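Local coordinates for protein alpha-1,3-glucanase (Paenibacillus glycanilyticus, PDB 6K0P) that probably hydrolyses alpha-1,3-glucan, as a family 87 glycoside hydrolase whose catalytic domain binds nigerose, at residues L309-N314 with F329-N334; D355-F360 with A387-Y392. The protein carries 1 engineered substitution. All coordinates share one frame; numbering follows the deposited sequence.

Contact 1. Residues L309-N314 with F329-N334; sequences LYWGVN and FAAGIN. Engineered in segment 329-334: Ala331 (natural residue Asp). With GLC (alpha-D-glucopyranose), chain B; GLC (alpha-D-glucopyranose), chain C.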
loop_
_atom_site.group_PDB
_atom_site.type_symbol
_atom_site.label_atom_id
_atom_site.label_comp_id
_atom_site.label_asym_id
_atom_site.label_seq_id
_atom_site.Cartn_x
_atom_site.Cartn_y
_atom_site.Cartn_z
ATOM N N LEU A 309 8.899 -3.883 1.883
ATOM C CA LEU A 309 9.977 -3.612 0.932
ATOM C C LEU A 309 11.195 -3.052 1.651
ATOM O O LEU A 309 12.304 -3.576 1.511
ATOM C CB LEU A 309 9.522 -2.663 -0.183
ATOM C CG LEU A 309 10.664 -2.113 -1.065
ATOM C CD1 LEU A 309 11.528 -3.241 -1.654
ATOM C CD2 LEU A 309 10.135 -1.213 -2.190
ATOM N N TYR A 310 11.007 -1.992 2.438
ATOM C CA TYR A 310 12.134 -1.307 3.056
ATOM C C TYR A 310 11.657 -0.556 4.290
ATOM O O TYR A 310 10.582 0.059 4.277
ATOM C CB TYR A 310 12.795 -0.329 2.076
ATOM C CG TYR A 310 14.011 0.339 2.666
ATOM C CD1 TYR A 310 15.177 -0.383 2.892
ATOM C CD2 TYR A 310 13.985 1.677 3.030
ATOM C CE1 TYR A 310 16.297 0.214 3.454
ATOM C CE2 TYR A 310 15.105 2.283 3.575
ATOM C CZ TYR A 310 16.249 1.546 3.795
ATOM O OH TYR A 310 17.350 2.148 4.370
ATOM N N TRP A 311 12.479 -0.598 5.344
ATOM C CA TRP A 311 12.210 0.059 6.623
ATOM C C TRP A 311 13.484 0.822 6.964
ATOM O O TRP A 311 14.411 0.259 7.555
ATOM C CB TRP A 311 11.877 -0.982 7.680
ATOM C CG TRP A 311 11.458 -0.428 9.007
ATOM C CD1 TRP A 311 12.263 0.148 9.957
ATOM C CD2 TRP A 311 10.136 -0.425 9.546
ATOM N NE1 TRP A 311 11.513 0.518 11.051
ATOM C CE2 TRP A 311 10.204 0.182 10.822
ATOM C CE3 TRP A 311 8.895 -0.860 9.068
ATOM C CZ2 TRP A 311 9.079 0.352 11.628
ATOM C CZ3 TRP A 311 7.780 -0.699 9.869
ATOM C CH2 TRP A 311 7.878 -0.091 11.138
ATOM N N GLY A 312 13.523 2.099 6.584
ATOM C CA GLY A 312 14.730 2.885 6.767
ATOM C C GLY A 312 14.903 3.326 8.205
ATOM O O GLY A 312 13.940 3.592 8.918
ATOM N N VAL A 313 16.165 3.377 8.635
ATOM C CA VAL A 313 16.548 3.828 9.969
ATOM C C VAL A 313 17.712 4.792 9.780
ATOM O O VAL A 313 18.827 4.365 9.459
ATOM C CB VAL A 313 16.954 2.660 10.879
ATOM C CG1 VAL A 313 17.285 3.175 12.266
ATOM C CG2 VAL A 313 15.846 1.603 10.928
ATOM N N ASN A 314 17.457 6.087 9.969
ATOM C CA ASN A 314 18.451 7.125 9.689
ATOM C C ASN A 314 19.049 6.959 8.293
ATOM O O ASN A 314 20.261 7.061 8.082
ATOM C CB ASN A 314 19.531 7.192 10.773
ATOM C CG ASN A 314 20.284 8.503 10.748
ATOM O OD1 ASN A 314 19.789 9.499 10.226
ATOM N ND2 ASN A 314 21.495 8.504 11.294
ATOM N N PHE A 329 3.070 -8.232 4.166
ATOM C CA PHE A 329 2.455 -8.557 5.444
ATOM C C PHE A 329 2.544 -7.447 6.476
ATOM O O PHE A 329 1.879 -7.536 7.514
ATOM C CB PHE A 329 2.951 -9.917 5.948
ATOM C CG PHE A 329 2.447 -11.037 5.094
ATOM C CD1 PHE A 329 1.213 -11.618 5.357
ATOM C CD2 PHE A 329 3.140 -11.425 3.960
ATOM C CE1 PHE A 329 0.710 -12.608 4.534
ATOM C CE2 PHE A 329 2.640 -12.420 3.129
ATOM C CZ PHE A 329 1.423 -13.007 3.421
ATOM N N ALA A 330 3.302 -6.392 6.190
ATOM C CA ALA A 330 3.268 -5.171 6.983
ATOM C C ALA A 330 3.470 -3.977 6.057
ATOM O O ALA A 330 3.044 -4.018 4.898
ATOM C CB ALA A 330 4.292 -5.211 8.123
ATOM N N ALA A 331 4.128 -2.926 6.547
ATOM C CA ALA A 331 4.261 -1.682 5.795
ATOM C C ALA A 331 4.995 -1.897 4.473
ATOM O O ALA A 331 5.829 -2.793 4.337
ATOM C CB ALA A 331 5.019 -0.646 6.636
ATOM N N GLY A 332 4.685 -1.059 3.485
ATOM C CA GLY A 332 5.382 -1.130 2.205
ATOM C C GLY A 332 6.766 -0.503 2.280
ATOM O O GLY A 332 7.791 -1.196 2.218
ATOM N N ILE A 333 6.800 0.822 2.411
ATOM C CA ILE A 333 8.032 1.565 2.660
ATOM C C ILE A 333 7.803 2.439 3.879
ATOM O O ILE A 333 6.818 3.189 3.929
ATOM C CB ILE A 333 8.449 2.453 1.472
ATOM C CG1 ILE A 333 8.756 1.616 0.227
ATOM C CG2 ILE A 333 9.661 3.297 1.861
ATOM C CD1 ILE A 333 9.058 2.455 -1.016
ATOM N N ASN A 334 8.702 2.342 4.857
ATOM C CA ASN A 334 8.700 3.221 6.018
ATOM C C ASN A 334 10.101 3.798 6.130
ATOM O O ASN A 334 11.083 3.113 5.833
ATOM C CB ASN A 334 8.350 2.436 7.289
ATOM C CG ASN A 334 8.016 3.335 8.479
ATOM O OD1 ASN A 334 7.986 4.560 8.373
ATOM N ND2 ASN A 334 7.759 2.711 9.622
HETATM C C1 GLC B . 6.625 -3.378 14.016
HETATM C C2 GLC B . 8.046 -3.344 14.542
HETATM C C3 GLC B . 8.981 -2.928 13.430
HETATM C C4 GLC B . 8.792 -3.824 12.212
HETATM C C5 GLC B . 7.358 -3.755 11.762
HETATM C C6 GLC B . 7.040 -4.740 10.647
HETATM O O1 GLC B . 6.277 -2.057 13.777
HETATM O O2 GLC B . 8.071 -2.454 15.662
HETATM O O3 GLC B . 10.304 -3.179 13.870
HETATM O O4 GLC B . 9.609 -3.417 11.144
HETATM O O5 GLC B . 6.535 -4.107 12.829
HETATM O O6 GLC B . 7.370 -6.072 10.923
HETATM C C1 GLC C . 11.257 -2.110 13.504
HETATM C C2 GLC C . 12.674 -2.557 13.846
HETATM C C3 GLC C . 12.858 -2.489 15.358
HETATM C C4 GLC C . 12.513 -1.095 15.877
HETATM C C5 GLC C . 11.109 -0.706 15.404
HETATM C C6 GLC C . 10.689 0.696 15.848
HETATM O O2 GLC C . 12.862 -3.885 13.396
HETATM O O3 GLC C . 14.178 -2.847 15.711
HETATM O O4 GLC C . 12.573 -1.089 17.288
HETATM O O5 GLC C . 11.043 -0.793 13.991
HETATM O O6 GLC C . 11.616 1.661 15.391
#
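Parallel strand pairing between neighbouring turns of the beta-helix joins Tyr310 to Ile333 and Trp311 to Asn334, at the floor of a glycan pocket. Tyr310 O accepts the amide of Asn334 at 3.0 Å. Asn334 O in turn accepts Gly312 N at 2.7 Å. At the corner of the chain, Gly332 O takes the amide of Leu309 and, weakly, that of Tyr310.

Trp311 and Asn334 stand side by side on the sugar-facing side of the strands. The indole has CG anti to the backbone N (chi1 -175°) and lies between protein and sugar. Asn334 CB sits under its six-membered ring, 4.1 Å from the centroid, in a CH-pi contact. Over the opposite face lies the nigerose: O4 of the chain B glucose is 3.3 Å above the ring plane. The chain C glucose brings its O5 to 3.3 Å from Trp311 NE1. A serine in place of Trp311 would probably strip both glucose units of this flat support and uncover the side chain of Asn334. Ala331, engineered from Asp, brings its CB to 4.3 Å from Trp311 CZ3, a loose apolar contact.

Inward, Leu309 CD2 packs alongside Ile333 CG1 at 4.0 Å. Both side chains also rest on Phe320 and Ile325 of strand 319-326, while strand 286-289 pairs with 308-313 in the preceding turn.

Contact 2. Residues D355-F360 with A387-Y392; sequences DSFALF and AAFAVY
Backbone hydrogen bonds between Phe357, Leu359, Ala390 and Tyr392 make a parallel strand pair of the beta-helix, with the strand axes 4.8 Å apart and running nearly parallel. Phe357 O accepts Ala390 N, Ala390 O accepts Leu359 N, and Leu359 O accepts Tyr392 N at 2.8 Å. Where the strands begin, Ala387 O and Ala388 O take the amides of Ser356 and Phe357.

The polar side-chain contacts centre on Asp355. Its OD1 accepts the amide of Ala387 at 2.9 Å. Its OD2 accepts the hydroxyl of Tyr392 at 2.6 Å, on the syn side and near the plane of the phenol ring. A water donates to both Asp355 OD1 and Tyr392 OH, closing a small network that holds the carboxylate by both oxygens. Ala390 CB lies beneath this carboxylate, 3.4 Å from Asp355 OD2.

Apolar and aromatic contacts line both faces. Both Phe357 and Phe389 have CG anti to the carbonyl carbon (chi1 -63° and -55°). Their rings therefore point the same way and meet rim to rim, planes 14° apart. Leu359 and Val391 follow on that inner face. On the other face Phe360 crosses Tyr392, CD2 lying 3.4 Å from Tyr392 CB.

Strand 333-336 flanks 357-360, and strand 409-416 flanks 389-392. From inside, strands 374-383 and 397-407 meet Leu359 and Phe389.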
loop_
_atom_site.group_PDB
_atom_site.type_symbol
_atom_site.label_atom_id
_atom_site.label_comp_id
_atom_site.label_asym_id
_atom_site.label_seq_id
_atom_site.Cartn_x
_atom_site.Cartn_y
_atom_site.Cartn_z
ATOM N N ASP A 355 0.743 0.323 7.201
ATOM C CA ASP A 355 0.838 1.584 6.463
ATOM C C ASP A 355 1.589 1.374 5.153
ATOM O O ASP A 355 2.726 0.897 5.151
ATOM C CB ASP A 355 1.607 2.619 7.296
ATOM C CG ASP A 355 0.866 3.079 8.541
ATOM O OD1 ASP A 355 -0.382 3.139 8.558
ATOM O OD2 ASP A 355 1.576 3.424 9.516
ATOM N N SER A 356 0.973 1.732 4.025
ATOM C CA SER A 356 1.625 1.422 2.750
ATOM C C SER A 356 2.893 2.248 2.570
ATOM O O SER A 356 3.964 1.704 2.269
ATOM C CB SER A 356 0.682 1.653 1.575
ATOM O OG SER A 356 -0.455 0.802 1.653
ATOM N N PHE A 357 2.788 3.563 2.753
ATOM C CA PHE A 357 3.927 4.476 2.701
ATOM C C PHE A 357 3.892 5.276 3.988
ATOM O O PHE A 357 2.879 5.913 4.289
ATOM C CB PHE A 357 3.813 5.417 1.498
ATOM C CG PHE A 357 3.856 4.713 0.172
ATOM C CD1 PHE A 357 5.063 4.304 -0.377
ATOM C CD2 PHE A 357 2.687 4.457 -0.518
ATOM C CE1 PHE A 357 5.102 3.652 -1.609
ATOM C CE2 PHE A 357 2.720 3.802 -1.743
ATOM C CZ PHE A 357 3.927 3.399 -2.285
ATOM N N ALA A 358 4.985 5.242 4.743
ATOM C CA ALA A 358 4.998 5.841 6.071
ATOM C C ALA A 358 6.303 6.586 6.311
ATOM O O ALA A 358 7.346 6.274 5.723
ATOM C CB ALA A 358 4.800 4.790 7.168
ATOM N N LEU A 359 6.217 7.578 7.196
ATOM C CA LEU A 359 7.364 8.347 7.660
ATOM C C LEU A 359 7.224 8.467 9.166
ATOM O O LEU A 359 6.221 8.999 9.650
ATOM C CB LEU A 359 7.371 9.732 7.001
ATOM C CG LEU A 359 8.610 10.600 7.234
ATOM C CD1 LEU A 359 9.887 9.953 6.690
ATOM C CD2 LEU A 359 8.399 11.950 6.569
ATOM N N PHE A 360 8.178 7.916 9.908
ATOM C CA PHE A 360 8.132 7.974 11.369
ATOM C C PHE A 360 9.324 8.773 11.862
ATOM O O PHE A 360 10.463 8.299 11.814
ATOM C CB PHE A 360 8.103 6.593 12.024
ATOM C CG PHE A 360 7.768 6.646 13.501
ATOM C CD1 PHE A 360 8.736 6.979 14.439
ATOM C CD2 PHE A 360 6.475 6.408 13.940
ATOM C CE1 PHE A 360 8.418 7.053 15.787
ATOM C CE2 PHE A 360 6.152 6.479 15.287
ATOM C CZ PHE A 360 7.120 6.798 16.207
ATOM N N ALA A 387 -3.030 2.515 7.425
ATOM C CA ALA A 387 -3.382 3.588 6.501
ATOM C C ALA A 387 -2.664 3.450 5.161
ATOM O O ALA A 387 -1.622 2.802 5.048
ATOM C CB ALA A 387 -3.068 4.961 7.119
ATOM N N ALA A 388 -3.233 4.087 4.132
ATOM C CA ALA A 388 -2.525 4.179 2.857
ATOM C C ALA A 388 -1.254 5.012 2.996
ATOM O O ALA A 388 -0.193 4.642 2.478
ATOM C CB ALA A 388 -3.455 4.748 1.781
ATOM N N PHE A 389 -1.341 6.138 3.701
ATOM C CA PHE A 389 -0.218 7.043 3.903
ATOM C C PHE A 389 -0.222 7.457 5.365
ATOM O O PHE A 389 -1.278 7.763 5.916
ATOM C CB PHE A 389 -0.360 8.289 3.005
ATOM C CG PHE A 389 -0.517 7.960 1.553
ATOM C CD1 PHE A 389 0.600 7.680 0.772
ATOM C CD2 PHE A 389 -1.778 7.895 0.971
ATOM C CE1 PHE A 389 0.458 7.342 -0.562
ATOM C CE2 PHE A 389 -1.925 7.563 -0.367
ATOM C CZ PHE A 389 -0.801 7.294 -1.134
ATOM N N ALA A 390 0.950 7.460 5.998
ATOM C CA ALA A 390 1.011 7.792 7.415
ATOM C C ALA A 390 2.253 8.611 7.706
ATOM O O ALA A 390 3.363 8.234 7.310
ATOM C CB ALA A 390 1.001 6.531 8.285
ATOM N N VAL A 391 2.065 9.721 8.415
ATOM C CA VAL A 391 3.175 10.578 8.812
ATOM C C VAL A 391 3.098 10.790 10.316
ATOM O O VAL A 391 2.078 11.266 10.835
ATOM C CB VAL A 391 3.213 11.898 8.019
ATOM C CG1 VAL A 391 1.929 12.691 8.160
ATOM C CG2 VAL A 391 4.429 12.735 8.414
ATOM N N TYR A 392 4.156 10.399 11.014
ATOM C CA TYR A 392 4.235 10.471 12.465
ATOM C C TYR A 392 5.323 11.483 12.802
ATOM O O TYR A 392 6.514 11.153 12.806
ATOM C CB TYR A 392 4.549 9.090 13.037
ATOM C CG TYR A 392 3.569 8.000 12.630
ATOM C CD1 TYR A 392 2.380 7.805 13.327
ATOM C CD2 TYR A 392 3.840 7.165 11.549
ATOM C CE1 TYR A 392 1.490 6.800 12.958
ATOM C CE2 TYR A 392 2.960 6.159 11.180
ATOM C CZ TYR A 392 1.791 5.986 11.877
ATOM O OH TYR A 392 0.909 4.992 11.499
HETATM O O HOH W 1 -1.775 4.838 10.358
#

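Both contacts are buried and join parallel strands of successive turns along the same face of the beta-helix. Their centres lie about 10 Å apart. Strand 333-336 of contact 1 is the direct neighbour of strand 357-360 of contact 2, and probable hydrogen bonds link Ile333 to Ser356 and Ala358. Inward, both present apolar side chains: contact 1 pairs Leu309 with Ile333, while contact 2 adds the Phe357–Phe389 ring pair to the aliphatic Leu359 and Val391. The outward faces differ more. Contact 1 offers an indole to bound sugar, whereas contact 2 builds a carboxylate, phenol and water network. In the loops before the strands, the CB of engineered Ala331 packs against Asp355 O.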